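Long-range contacts in hypothetical protein Atu0741 (Agrobacterium tumefaciens str. C58, PDB 1ZHV), which is of unknown function but carries an ACT domain and a related N-terminal domain, a pairing consistent with a regulatory, small-molecule-sensing role: residues N10-I15 with C47-I52; A16-S21 with D41-V46; P2-K7 with A121-L126; F65-P70 with D100-L105. One frame throughout, in Å; residues are numbered along the deposited sequence.

Contact 1: residues N10-I15 with C47-I52; sequences NGSYGI and CLIDRI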
loop_
_atom_site.group_PDB
_atom_site.type_symbol
_atom_site.label_atom_id
_atom_site.label_comp_id
_atom_site.label_asym_id
_atom_site.label_seq_id
_atom_site.Cartn_x
_atom_site.Cartn_y
_atom_site.Cartn_z
ATOM N N ASN A 10 -4.493 -0.867 9.481
ATOM C CA ASN A 10 -4.006 -1.813 10.468
ATOM C C ASN A 10 -3.554 -3.080 9.749
ATOM O O ASN A 10 -4.008 -3.355 8.634
ATOM C CB ASN A 10 -5.120 -2.174 11.461
ATOM C CG ASN A 10 -4.645 -3.126 12.533
ATOM O OD1 ASN A 10 -3.688 -2.831 13.245
ATOM N ND2 ASN A 10 -5.297 -4.276 12.647
ATOM N N GLY A 11 -2.648 -3.833 10.370
ATOM C CA GLY A 11 -2.205 -5.085 9.780
ATOM C C GLY A 11 -0.922 -5.081 8.974
ATOM O O GLY A 11 -0.466 -4.051 8.473
ATOM N N SER A 12 -0.341 -6.268 8.850
ATOM C CA SER A 12 0.885 -6.463 8.105
ATOM C C SER A 12 0.509 -7.060 6.754
ATOM O O SER A 12 -0.235 -8.041 6.684
ATOM C CB SER A 12 1.815 -7.403 8.876
ATOM O OG SER A 12 3.001 -7.641 8.150
ATOM N N TYR A 13 1.014 -6.452 5.687
ATOM C CA TYR A 13 0.726 -6.917 4.338
ATOM C C TYR A 13 1.897 -7.591 3.638
ATOM O O TYR A 13 3.058 -7.427 4.015
ATOM C CB TYR A 13 0.229 -5.755 3.472
ATOM C CG TYR A 13 -1.173 -5.329 3.810
ATOM C CD1 TYR A 13 -1.427 -4.485 4.891
ATOM C CD2 TYR A 13 -2.259 -5.839 3.103
ATOM C CE1 TYR A 13 -2.732 -4.169 5.261
ATOM C CE2 TYR A 13 -3.562 -5.528 3.466
ATOM C CZ TYR A 13 -3.791 -4.698 4.547
ATOM O OH TYR A 13 -5.081 -4.427 4.923
ATOM N N GLY A 14 1.573 -8.366 2.608
ATOM C CA GLY A 14 2.598 -9.045 1.843
ATOM C C GLY A 14 2.204 -9.042 0.382
ATOM O O GLY A 14 1.024 -8.894 0.063
ATOM N N ILE A 15 3.190 -9.186 -0.501
ATOM C CA ILE A 15 2.948 -9.221 -1.941
ATOM C C ILE A 15 3.262 -10.637 -2.412
ATOM O O ILE A 15 4.430 -11.035 -2.464
ATOM C CB ILE A 15 3.884 -8.268 -2.704
ATOM C CG1 ILE A 15 3.983 -6.920 -1.985
ATOM C CG2 ILE A 15 3.377 -8.094 -4.125
ATOM C CD1 ILE A 15 2.696 -6.180 -1.865
ATOM N N CYS A 47 -2.310 -8.676 0.106
ATOM C CA CYS A 47 -3.334 -8.890 1.120
ATOM C C CYS A 47 -2.657 -9.104 2.460
ATOM O O CYS A 47 -1.429 -9.146 2.541
ATOM C CB CYS A 47 -4.212 -10.100 0.770
ATOM S SG CYS A 47 -3.416 -11.720 0.822
ATOM N N LEU A 48 -3.454 -9.220 3.514
ATOM C CA LEU A 48 -2.898 -9.434 4.842
ATOM C C LEU A 48 -2.043 -10.695 4.828
ATOM O O LEU A 48 -2.470 -11.745 4.349
ATOM C CB LEU A 48 -4.030 -9.545 5.868
ATOM C CG LEU A 48 -4.746 -8.218 6.144
ATOM C CD1 LEU A 48 -5.979 -8.446 7.002
ATOM C CD2 LEU A 48 -3.783 -7.267 6.839
ATOM N N ILE A 49 -0.820 -10.569 5.337
ATOM C CA ILE A 49 0.134 -11.673 5.390
ATOM C C ILE A 49 -0.446 -12.933 6.018
ATOM O O ILE A 49 -0.106 -14.048 5.618
ATOM C CB ILE A 49 1.391 -11.277 6.188
ATOM C CG1 ILE A 49 2.068 -10.074 5.530
ATOM C CG2 ILE A 49 2.353 -12.448 6.258
ATOM C CD1 ILE A 49 3.372 -9.647 6.210
ATOM N N ASP A 50 -1.317 -12.748 7.001
ATOM C CA ASP A 50 -1.943 -13.866 7.698
ATOM C C ASP A 50 -2.616 -14.858 6.757
ATOM O O ASP A 50 -2.679 -16.054 7.053
ATOM C CB ASP A 50 -2.979 -13.350 8.698
ATOM C CG ASP A 50 -2.379 -12.423 9.732
ATOM O OD1 ASP A 50 -1.346 -12.789 10.331
ATOM O OD2 ASP A 50 -2.951 -11.333 9.957
ATOM N N ARG A 51 -3.120 -14.365 5.631
ATOM C CA ARG A 51 -3.805 -15.221 4.665
ATOM C C ARG A 51 -2.904 -15.838 3.602
ATOM O O ARG A 51 -3.348 -16.695 2.842
ATOM C CB ARG A 51 -4.925 -14.443 3.963
ATOM C CG ARG A 51 -6.024 -13.944 4.881
ATOM C CD ARG A 51 -7.356 -13.883 4.155
ATOM N NE ARG A 51 -7.394 -12.905 3.068
ATOM C CZ ARG A 51 -7.462 -11.586 3.238
ATOM N NH1 ARG A 51 -7.494 -11.070 4.460
ATOM N NH2 ARG A 51 -7.523 -10.783 2.185
ATOM N N ILE A 52 -1.651 -15.403 3.529
ATOM C CA ILE A 52 -0.744 -15.937 2.520
ATOM C C ILE A 52 -0.106 -17.239 2.999
ATOM O O ILE A 52 0.586 -17.261 4.017
ATOM C CB ILE A 52 0.351 -14.912 2.171
ATOM C CG1 ILE A 52 -0.305 -13.602 1.718
ATOM C CG2 ILE A 52 1.241 -15.457 1.060
ATOM C CD1 ILE A 52 0.660 -12.447 1.535
HETATM O O HOH W 1 -2.081 -8.309 10.256
#
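Tyr-13 and Leu-48 face each other as an antiparallel non-hydrogen-bonded pair, their CA atoms 4.4 Å apart, and Gly-14 with Cys-47 forms the hydrogen-bonded pair beside them. There Gly-14 N donates to Cys-47 O at 3.1 Å, while the return bond from Cys-47 N to Gly-14 O is weak. Beyond this pair the second strand turns off into a 3-10 segment, and Ile-49 N still reaches Ser-12 O at 2.9 Å, a nearly straight bond (169° at the hydrogen).

The Tyr-13 ring supplies the main side-chain contact. With CG anti to the carbonyl carbon (chi1 -73°), it swings back over Leu-48, whose CD2 methyl sits 3.7 Å from the ring centroid in a CH-pi contact over one face, displaced toward the CZ side. The phenol OH is held by the backbone N of Phe-33, which fixes the far end of the ring. Gly-11, at positive phi, lays its bare CA 4.0 Å from Leu-48 CD2, and the Ile-52 CD1 methyl meets Gly-14 O. Water 1 joins Ser-12 N to Asp-50 OD2 across the edge of the contact. The Arg-51 guanidinium is taken up by the carbonyls of Trp-27, Ala-28 and Gly-31. This is the end of an antiparallel strand pair, where the second strand passes into a 3-10 segment, within the N-terminal ACT-like domain.

Contact 2: residues A16-S21 with D41-V46; sequences ARLSAS and DELSIV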
loop_
_atom_site.group_PDB
_atom_site.type_symbol
_atom_site.label_atom_id
_atom_site.label_comp_id
_atom_site.label_asym_id
_atom_site.label_seq_id
_atom_site.Cartn_x
_atom_site.Cartn_y
_atom_site.Cartn_z
ATOM N N ALA A 16 2.227 -11.396 -2.743
ATOM C CA ALA A 16 2.438 -12.762 -3.195
ATOM C C ALA A 16 2.547 -12.881 -4.702
ATOM O O ALA A 16 1.949 -12.105 -5.444
ATOM C CB ALA A 16 1.321 -13.663 -2.687
ATOM N N ARG A 17 3.339 -13.843 -5.166
ATOM C CA ARG A 17 3.446 -14.046 -6.599
ATOM C C ARG A 17 3.009 -15.460 -6.949
ATOM O O ARG A 17 3.580 -16.436 -6.463
ATOM C CB ARG A 17 4.860 -13.803 -7.136
ATOM C CG ARG A 17 4.819 -13.763 -8.662
ATOM C CD ARG A 17 6.128 -13.910 -9.405
ATOM N NE ARG A 17 5.828 -13.968 -10.837
ATOM C CZ ARG A 17 6.733 -14.065 -11.808
ATOM N NH1 ARG A 17 8.026 -14.118 -11.517
ATOM N NH2 ARG A 17 6.340 -14.104 -13.075
ATOM N N LEU A 18 1.986 -15.550 -7.795
ATOM C CA LEU A 18 1.432 -16.827 -8.245
ATOM C C LEU A 18 1.616 -16.962 -9.745
ATOM O O LEU A 18 2.012 -16.005 -10.409
ATOM C CB LEU A 18 -0.065 -16.907 -7.936
ATOM C CG LEU A 18 -0.439 -17.240 -6.492
ATOM C CD1 LEU A 18 -0.028 -16.057 -5.654
ATOM C CD2 LEU A 18 -1.941 -17.528 -6.322
ATOM N N SER A 19 1.306 -18.148 -10.269
ATOM C CA SER A 19 1.413 -18.435 -11.697
ATOM C C SER A 19 0.455 -17.567 -12.511
ATOM O O SER A 19 -0.704 -17.374 -12.138
ATOM C CB SER A 19 1.116 -19.922 -11.959
ATOM O OG SER A 19 1.181 -20.231 -13.343
ATOM N N ALA A 20 0.940 -17.064 -13.639
ATOM C CA ALA A 20 0.138 -16.216 -14.512
ATOM C C ALA A 20 -1.219 -16.804 -14.897
ATOM O O ALA A 20 -2.169 -16.061 -15.131
ATOM C CB ALA A 20 0.928 -15.876 -15.772
ATOM N N SER A 21 -1.325 -18.129 -14.962
ATOM C CA SER A 21 -2.589 -18.751 -15.352
ATOM C C SER A 21 -3.394 -19.377 -14.226
ATOM O O SER A 21 -4.483 -19.902 -14.453
ATOM C CB SER A 21 -2.345 -19.801 -16.431
ATOM O OG SER A 21 -2.053 -19.177 -17.665
ATOM N N ASP A 41 2.505 -12.139 -17.434
ATOM C CA ASP A 41 3.597 -12.883 -16.814
ATOM C C ASP A 41 3.399 -13.283 -15.360
ATOM O O ASP A 41 4.165 -14.093 -14.845
ATOM C CB ASP A 41 4.902 -12.083 -16.896
ATOM C CG ASP A 41 5.395 -11.900 -18.317
ATOM O OD1 ASP A 41 4.891 -12.596 -19.224
ATOM O OD2 ASP A 41 6.299 -11.064 -18.524
ATOM N N GLU A 42 2.390 -12.732 -14.688
ATOM C CA GLU A 42 2.199 -13.053 -13.275
ATOM C C GLU A 42 0.779 -12.838 -12.764
ATOM O O GLU A 42 -0.056 -12.210 -13.422
ATOM C CB GLU A 42 3.127 -12.169 -12.416
ATOM C CG GLU A 42 2.508 -10.783 -12.117
ATOM C CD GLU A 42 3.472 -9.754 -11.530
ATOM O OE1 GLU A 42 4.013 -9.972 -10.419
ATOM O OE2 GLU A 42 3.673 -8.709 -12.186
ATOM N N LEU A 43 0.527 -13.383 -11.577
ATOM C CA LEU A 43 -0.725 -13.185 -10.858
ATOM C C LEU A 43 -0.182 -12.693 -9.519
ATOM O O LEU A 43 0.365 -13.464 -8.725
ATOM C CB LEU A 43 -1.515 -14.479 -10.666
ATOM C CG LEU A 43 -2.738 -14.275 -9.760
ATOM C CD1 LEU A 43 -3.675 -13.247 -10.371
ATOM C CD2 LEU A 43 -3.466 -15.589 -9.550
ATOM N N SER A 44 -0.302 -11.390 -9.298
ATOM C CA SER A 44 0.206 -10.746 -8.095
ATOM C C SER A 44 -0.924 -10.491 -7.113
ATOM O O SER A 44 -1.985 -10.029 -7.507
ATOM C CB SER A 44 0.878 -9.428 -8.493
ATOM O OG SER A 44 1.381 -8.729 -7.373
ATOM N N ILE A 45 -0.699 -10.792 -5.839
ATOM C CA ILE A 45 -1.730 -10.583 -4.829
ATOM C C ILE A 45 -1.223 -9.876 -3.580
ATOM O O ILE A 45 -0.312 -10.355 -2.908
ATOM C CB ILE A 45 -2.371 -11.926 -4.398
ATOM C CG1 ILE A 45 -3.049 -12.581 -5.607
ATOM C CG2 ILE A 45 -3.359 -11.696 -3.252
ATOM C CD1 ILE A 45 -3.608 -13.963 -5.336
ATOM N N VAL A 46 -1.812 -8.724 -3.277
ATOM C CA VAL A 46 -1.463 -7.997 -2.068
ATOM C C VAL A 46 -2.617 -8.215 -1.101
ATOM O O VAL A 46 -3.772 -7.991 -1.454
ATOM C CB VAL A 46 -1.333 -6.483 -2.313
ATOM C CG1 VAL A 46 -1.023 -5.766 -0.999
ATOM C CG2 VAL A 46 -0.249 -6.218 -3.341
HETATM O O HOH W 2 3.925 -17.352 -13.885
#
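Leu-18 and Leu-43 lie on the same face of the sheet and meet at an oblique angle, CB to CB 3.9 Å. Ile-45 joins them from the next position on that face, its CD1 4.1 Å from Leu-18 CD2, and Ala-16 completes the row with its small methyl. Leu-43 sends CG anti to its backbone N (chi1 173°), which brings CD2 against the Leu-18 side chain.

The opposite face carries Arg-17 and Ser-44. Arg-17 runs out extended as far as NE and crosses Glu-42 at about a right angle, passing close to its CB. The guanidinium then takes Asp-41 O at its edge: NH2 donates at 2.8 Å, with the oxygen in the guanidinium plane but the donor well above the carbonyl plane. Glu-42 OE1 lies 4.4 Å from Arg-17 NE, far out of the guanidinium plane, so no N-H points at it and at most the opposite charges probably attract. Farther along, the Ala-20 methyl rests on the Asp-41 to Glu-42 peptide.

Four backbone bonds join the two strands, the shortest from Ala-16 N to Ile-45 O at 2.7 Å. Strand 43-48 pairs on its other edge with strand 35-38, and strand 13-18 with strand 57-67, while Pro-25 and Val-56 from loops pack against the apolar face.

Contact 3: residues P2-K7 with A121-L126; sequences PRIKLK and AGHSLL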
loop_
_atom_site.group_PDB
_atom_site.type_symbol
_atom_site.label_atom_id
_atom_site.label_comp_id
_atom_site.label_asym_id
_atom_site.label_seq_id
_atom_site.Cartn_x
_atom_site.Cartn_y
_atom_site.Cartn_z
ATOM N N PRO A 2 0.684 19.659 -3.743
ATOM C CA PRO A 2 -0.561 19.252 -3.087
ATOM C C PRO A 2 -0.283 18.654 -1.709
ATOM O O PRO A 2 0.693 17.927 -1.529
ATOM C CB PRO A 2 -1.139 18.213 -4.050
ATOM C CG PRO A 2 -0.559 18.607 -5.378
ATOM C CD PRO A 2 0.861 18.946 -5.019
ATOM N N ARG A 3 -1.129 18.978 -0.737
ATOM C CA ARG A 3 -0.987 18.430 0.609
ATOM C C ARG A 3 -1.997 17.297 0.679
ATOM O O ARG A 3 -3.205 17.528 0.618
ATOM C CB ARG A 3 -1.319 19.479 1.671
ATOM C CG ARG A 3 -0.335 20.632 1.752
ATOM C CD ARG A 3 -0.808 21.665 2.763
ATOM N NE ARG A 3 0.097 22.808 2.864
ATOM C CZ ARG A 3 1.330 22.750 3.360
ATOM N NH1 ARG A 3 1.819 21.600 3.805
ATOM N NH2 ARG A 3 2.070 23.850 3.416
ATOM N N ILE A 4 -1.499 16.075 0.801
ATOM C CA ILE A 4 -2.366 14.909 0.843
ATOM C C ILE A 4 -2.541 14.355 2.246
ATOM O O ILE A 4 -1.625 14.401 3.066
ATOM C CB ILE A 4 -1.806 13.790 -0.064
ATOM C CG1 ILE A 4 -1.669 14.310 -1.497
ATOM C CG2 ILE A 4 -2.716 12.566 -0.030
ATOM C CD1 ILE A 4 -2.976 14.799 -2.103
ATOM N N LYS A 5 -3.734 13.840 2.514
ATOM C CA LYS A 5 -4.046 13.236 3.798
ATOM C C LYS A 5 -3.895 11.730 3.607
ATOM O O LYS A 5 -4.527 11.147 2.725
ATOM C CB LYS A 5 -5.482 13.578 4.200
ATOM C CG LYS A 5 -5.725 15.067 4.415
ATOM C CD LYS A 5 -7.176 15.442 4.144
ATOM C CE LYS A 5 -7.498 15.311 2.657
ATOM N NZ LYS A 5 -8.908 15.660 2.329
ATOM N N LEU A 6 -3.034 11.107 4.406
ATOM C CA LEU A 6 -2.823 9.667 4.306
ATOM C C LEU A 6 -3.260 8.968 5.580
ATOM O O LEU A 6 -2.871 9.354 6.683
ATOM C CB LEU A 6 -1.353 9.342 4.022
ATOM C CG LEU A 6 -0.793 9.844 2.689
ATOM C CD1 LEU A 6 -0.276 11.266 2.857
ATOM C CD2 LEU A 6 0.333 8.923 2.233
ATOM N N LYS A 7 -4.061 7.923 5.422
ATOM C CA LYS A 7 -4.573 7.172 6.557
ATOM C C LYS A 7 -3.950 5.787 6.598
ATOM O O LYS A 7 -4.081 5.005 5.657
ATOM C CB LYS A 7 -6.093 7.058 6.440
ATOM C CG LYS A 7 -6.764 6.288 7.554
ATOM C CD LYS A 7 -8.258 6.173 7.305
ATOM C CE LYS A 7 -8.946 5.444 8.448
ATOM N NZ LYS A 7 -10.411 5.309 8.215
ATOM N N ALA A 121 7.183 17.053 3.969
ATOM C CA ALA A 121 6.728 17.413 2.628
ATOM C C ALA A 121 5.369 18.125 2.645
ATOM O O ALA A 121 4.850 18.522 1.600
ATOM C CB ALA A 121 6.666 16.162 1.750
ATOM N N GLY A 122 4.796 18.272 3.836
ATOM C CA GLY A 122 3.529 18.966 3.973
ATOM C C GLY A 122 2.272 18.121 4.016
ATOM O O GLY A 122 1.166 18.659 4.092
ATOM N N HIS A 123 2.420 16.804 3.958
ATOM C CA HIS A 123 1.257 15.932 3.994
ATOM C C HIS A 123 0.776 15.689 5.414
ATOM O O HIS A 123 1.536 15.831 6.371
ATOM C CB HIS A 123 1.580 14.607 3.314
ATOM C CG HIS A 123 2.013 14.759 1.891
ATOM N ND1 HIS A 123 1.198 15.297 0.918
ATOM C CD2 HIS A 123 3.184 14.460 1.280
ATOM C CE1 HIS A 123 1.849 15.324 -0.231
ATOM N NE2 HIS A 123 3.057 14.823 -0.038
ATOM N N SER A 124 -0.500 15.337 5.536
ATOM C CA SER A 124 -1.112 15.061 6.829
ATOM C C SER A 124 -1.225 13.551 6.983
ATOM O O SER A 124 -1.576 12.852 6.035
ATOM C CB SER A 124 -2.503 15.695 6.900
ATOM O OG SER A 124 -3.122 15.420 8.144
ATOM N N LEU A 125 -0.930 13.042 8.170
ATOM C CA LEU A 125 -1.012 11.609 8.379
ATOM C C LEU A 125 -1.905 11.219 9.546
ATOM O O LEU A 125 -1.753 11.725 10.657
ATOM C CB LEU A 125 0.384 11.023 8.599
ATOM C CG LEU A 125 1.436 11.325 7.529
ATOM C CD1 LEU A 125 2.719 10.592 7.882
ATOM C CD2 LEU A 125 0.936 10.902 6.157
ATOM N N LEU A 126 -2.854 10.331 9.278
ATOM C CA LEU A 126 -3.742 9.825 10.317
ATOM C C LEU A 126 -3.132 8.471 10.653
ATOM O O LEU A 126 -3.249 7.519 9.878
ATOM C CB LEU A 126 -5.168 9.663 9.785
ATOM C CG LEU A 126 -5.924 10.932 9.369
ATOM C CD1 LEU A 126 -7.382 10.573 9.134
ATOM C CD2 LEU A 126 -5.822 12.001 10.451
#
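Leu-6, His-123 and Leu-126 bury the most surface here. Leu-6 lies side by side with Leu-125, both pointing the same way, and Leu-125 CD2 presses tightly on Leu-6 CB at 3.5 Å. The CD1 methyl of Leu-6 also reaches His-123 CB. The backbone of Leu-6 is gripped on both sides of the residue: Leu-6 N donates to Ser-124 O at 2.8 Å, and Leu-6 O accepts from Leu-126 N at 2.8 Å, the alternating pattern of parallel strands.

His-123 stands where the pairing gives out. With CG anti to the carbonyl carbon (chi1 -58°), the ring turns its ND1 to the backbone N of Ile-4, which donates at 2.8 Å, only 5° from the ring plane. NE2 bonds to Ser-81 O of helix 78-87, so both ring nitrogens are used and the ring's rotation is fixed. Leu-126 sits beside Lys-7 on the other face of the sheet, its CB alongside Lys-7 CA.

Gly-122, ending helix 111-120 in a Schellman motif, offers its O to Arg-3 NH1, 3.0 Å away and on a lone pair in the carbonyl plane. Since ND1 accepts while NE2 meets a carbonyl oxygen, the proton probably sits on NE2 and the imidazole is probably neutral.

Contact 4: residues F65-P70 with D100-L105; sequences FKFQGP and DGDHLL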
loop_
_atom_site.group_PDB
_atom_site.type_symbol
_atom_site.label_atom_id
_atom_site.label_comp_id
_atom_site.label_asym_id
_atom_site.label_seq_id
_atom_site.Cartn_x
_atom_site.Cartn_y
_atom_site.Cartn_z
ATOM N N PHE A 65 -1.232 2.487 3.325
ATOM C CA PHE A 65 -1.834 3.801 3.569
ATOM C C PHE A 65 -2.862 4.082 2.489
ATOM O O PHE A 65 -2.656 3.745 1.325
ATOM C CB PHE A 65 -0.807 4.935 3.489
ATOM C CG PHE A 65 0.136 4.997 4.642
ATOM C CD1 PHE A 65 1.301 4.243 4.644
ATOM C CD2 PHE A 65 -0.127 5.839 5.720
ATOM C CE1 PHE A 65 2.201 4.329 5.704
ATOM C CE2 PHE A 65 0.766 5.932 6.785
ATOM C CZ PHE A 65 1.930 5.179 6.777
ATOM N N LYS A 66 -3.959 4.721 2.874
ATOM C CA LYS A 66 -4.987 5.091 1.917
ATOM C C LYS A 66 -4.901 6.595 1.684
ATOM O O LYS A 66 -4.747 7.359 2.640
ATOM C CB LYS A 66 -6.373 4.759 2.470
ATOM C CG LYS A 66 -7.515 5.170 1.546
ATOM C CD LYS A 66 -8.855 4.909 2.208
ATOM C CE LYS A 66 -9.176 5.987 3.221
ATOM N NZ LYS A 66 -9.438 7.289 2.544
ATOM N N PHE A 67 -4.959 7.019 0.422
ATOM C CA PHE A 67 -4.966 8.452 0.116
ATOM C C PHE A 67 -6.417 8.830 0.437
ATOM O O PHE A 67 -7.350 8.256 -0.134
ATOM C CB PHE A 67 -4.690 8.713 -1.370
ATOM C CG PHE A 67 -3.234 8.634 -1.761
ATOM C CD1 PHE A 67 -2.448 7.545 -1.405
ATOM C CD2 PHE A 67 -2.667 9.632 -2.548
ATOM C CE1 PHE A 67 -1.124 7.452 -1.834
ATOM C CE2 PHE A 67 -1.349 9.549 -2.980
ATOM C CZ PHE A 67 -0.573 8.456 -2.623
ATOM N N GLN A 68 -6.598 9.800 1.331
ATOM C CA GLN A 68 -7.926 10.216 1.796
ATOM C C GLN A 68 -8.735 11.358 1.185
ATOM O O GLN A 68 -8.228 12.229 0.464
ATOM C CB GLN A 68 -7.857 10.498 3.290
ATOM C CG GLN A 68 -7.755 9.289 4.170
ATOM C CD GLN A 68 -7.699 9.683 5.625
ATOM O OE1 GLN A 68 -6.764 10.350 6.056
ATOM N NE2 GLN A 68 -8.705 9.284 6.390
ATOM N N GLY A 69 -10.020 11.312 1.546
ATOM C CA GLY A 69 -11.020 12.288 1.146
ATOM C C GLY A 69 -11.193 12.588 -0.329
ATOM O O GLY A 69 -10.505 12.010 -1.180
ATOM N N PRO A 70 -12.134 13.507 -0.665
ATOM C CA PRO A 70 -12.408 13.904 -2.049
ATOM C C PRO A 70 -11.142 14.453 -2.688
ATOM O O PRO A 70 -10.286 15.007 -1.994
ATOM C CB PRO A 70 -13.446 15.020 -1.891
ATOM C CG PRO A 70 -14.168 14.674 -0.675
ATOM C CD PRO A 70 -13.024 14.263 0.242
ATOM N N ASP A 100 -11.565 5.216 -7.027
ATOM C CA ASP A 100 -11.673 6.328 -6.076
ATOM C C ASP A 100 -10.400 7.130 -5.848
ATOM O O ASP A 100 -10.453 8.346 -5.658
ATOM C CB ASP A 100 -12.153 5.829 -4.711
ATOM C CG ASP A 100 -13.636 5.531 -4.677
ATOM O OD1 ASP A 100 -14.331 5.756 -5.697
ATOM O OD2 ASP A 100 -14.112 5.074 -3.615
ATOM N N GLY A 101 -9.255 6.462 -5.839
ATOM C CA GLY A 101 -8.021 7.184 -5.595
ATOM C C GLY A 101 -6.788 6.311 -5.638
ATOM O O GLY A 101 -6.486 5.712 -6.667
ATOM N N ASP A 102 -6.073 6.233 -4.520
ATOM C CA ASP A 102 -4.855 5.435 -4.466
ATOM C C ASP A 102 -4.543 4.934 -3.072
ATOM O O ASP A 102 -4.973 5.509 -2.071
ATOM C CB ASP A 102 -3.633 6.261 -4.895
ATOM C CG ASP A 102 -3.861 7.057 -6.157
ATOM O OD1 ASP A 102 -3.514 6.556 -7.246
ATOM O OD2 ASP A 102 -4.383 8.187 -6.057
ATOM N N HIS A 103 -3.774 3.853 -3.036
ATOM C CA HIS A 103 -3.271 3.283 -1.798
ATOM C C HIS A 103 -1.769 3.163 -2.016
ATOM O O HIS A 103 -1.308 2.997 -3.145
ATOM C CB HIS A 103 -3.877 1.910 -1.506
ATOM C CG HIS A 103 -5.202 1.975 -0.813
ATOM N ND1 HIS A 103 -5.372 1.646 0.516
ATOM C CD2 HIS A 103 -6.426 2.318 -1.274
ATOM C CE1 HIS A 103 -6.649 1.778 0.839
ATOM N NE2 HIS A 103 -7.308 2.185 -0.229
ATOM N N LEU A 104 -1.008 3.272 -0.937
ATOM C CA LEU A 104 0.445 3.191 -1.002
ATOM C C LEU A 104 0.948 2.225 0.050
ATOM O O LEU A 104 0.495 2.266 1.189
ATOM C CB LEU A 104 1.064 4.570 -0.717
ATOM C CG LEU A 104 2.548 4.564 -0.318
ATOM C CD1 LEU A 104 3.387 4.316 -1.552
ATOM C CD2 LEU A 104 2.942 5.879 0.332
ATOM N N LEU A 105 1.864 1.345 -0.330
ATOM C CA LEU A 105 2.454 0.453 0.648
ATOM C C LEU A 105 3.958 0.695 0.663
ATOM O O LEU A 105 4.568 0.989 -0.364
ATOM C CB LEU A 105 2.166 -1.020 0.320
ATOM C CG LEU A 105 0.704 -1.466 0.432
ATOM C CD1 LEU A 105 0.061 -1.425 -0.944
ATOM C CD2 LEU A 105 0.618 -2.875 1.017
HETATM O O HOH W 3 -8.100 6.675 -2.205
#
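Phe-65 opens the pairing with Leu-104 as an antiparallel hydrogen-bonded pair: Phe-65 N donates to Leu-104 O and Leu-104 N to Phe-65 O, both at 2.8 Å. Its ring turns edge-on to Leu-104 O and spends its surface on Leu-6 and Ile-8 of strand 5-8.

Lys-66 comes next, opposite His-103 on the other face of the sheet. Its CA lies over one face of the imidazole, 4.0 Å from the centroid in a CH-pi contact. With CG anti to the backbone N (chi1 178°), the chain continues across the same ring, CB coming to 3.4 Å from His-103 CE1 and CG resting near NE2, before bends at chi3 and chi4 lead the amine away. Phe-33 stacks with the His-103 ring as well.

Phe-67 points its CB toward segment 100-105. Its N donates to Asp-102 O at 2.9 Å, and the ring receives Asp-102 CB over its centre, 3.9 Å from the centroid, while Leu-104 CB touches the ring edge at CE1, 3.8 Å away. The Asp-102 carboxylate is turned 57° from the ring, its OD1 bonded to Ser-97 OG. Past the last direct bond, water 3 spans Phe-67 O and Asp-102 N. Ile-78, Val-82 and Leu-86 of helix 78-87 cover the Phe-67 and Leu-104 side chains, the packing of helix on antiparallel sheet found in the ACT domain's βαββαβ fold.

How the contacts relate
One mixed sheet carries all four contacts, and strand 57-67 ties its halves together, pairing with 13-18, 5-8 and 102-107. Contacts 1 and 2 are successive parts of one antiparallel strand pair, 13-18 with 43-48, centres 15 Å apart, touching where Ile-15 CD1 meets Val-46 CG2. Contacts 3 and 4 lie closer, centres 10 Å apart, on the other side of the chain's centre; probable hydrogen bonds Lys-66 N to Lys-7 O and Gln-68 N to Lys-5 O make them adjacent. Leu-105 CD2 bridges the halves, packing on Tyr-13 CB of contact 1 and Val-46 CG1 of contact 2. Contacts 2 and 3 stay about 13 Å apart at their nearest atoms.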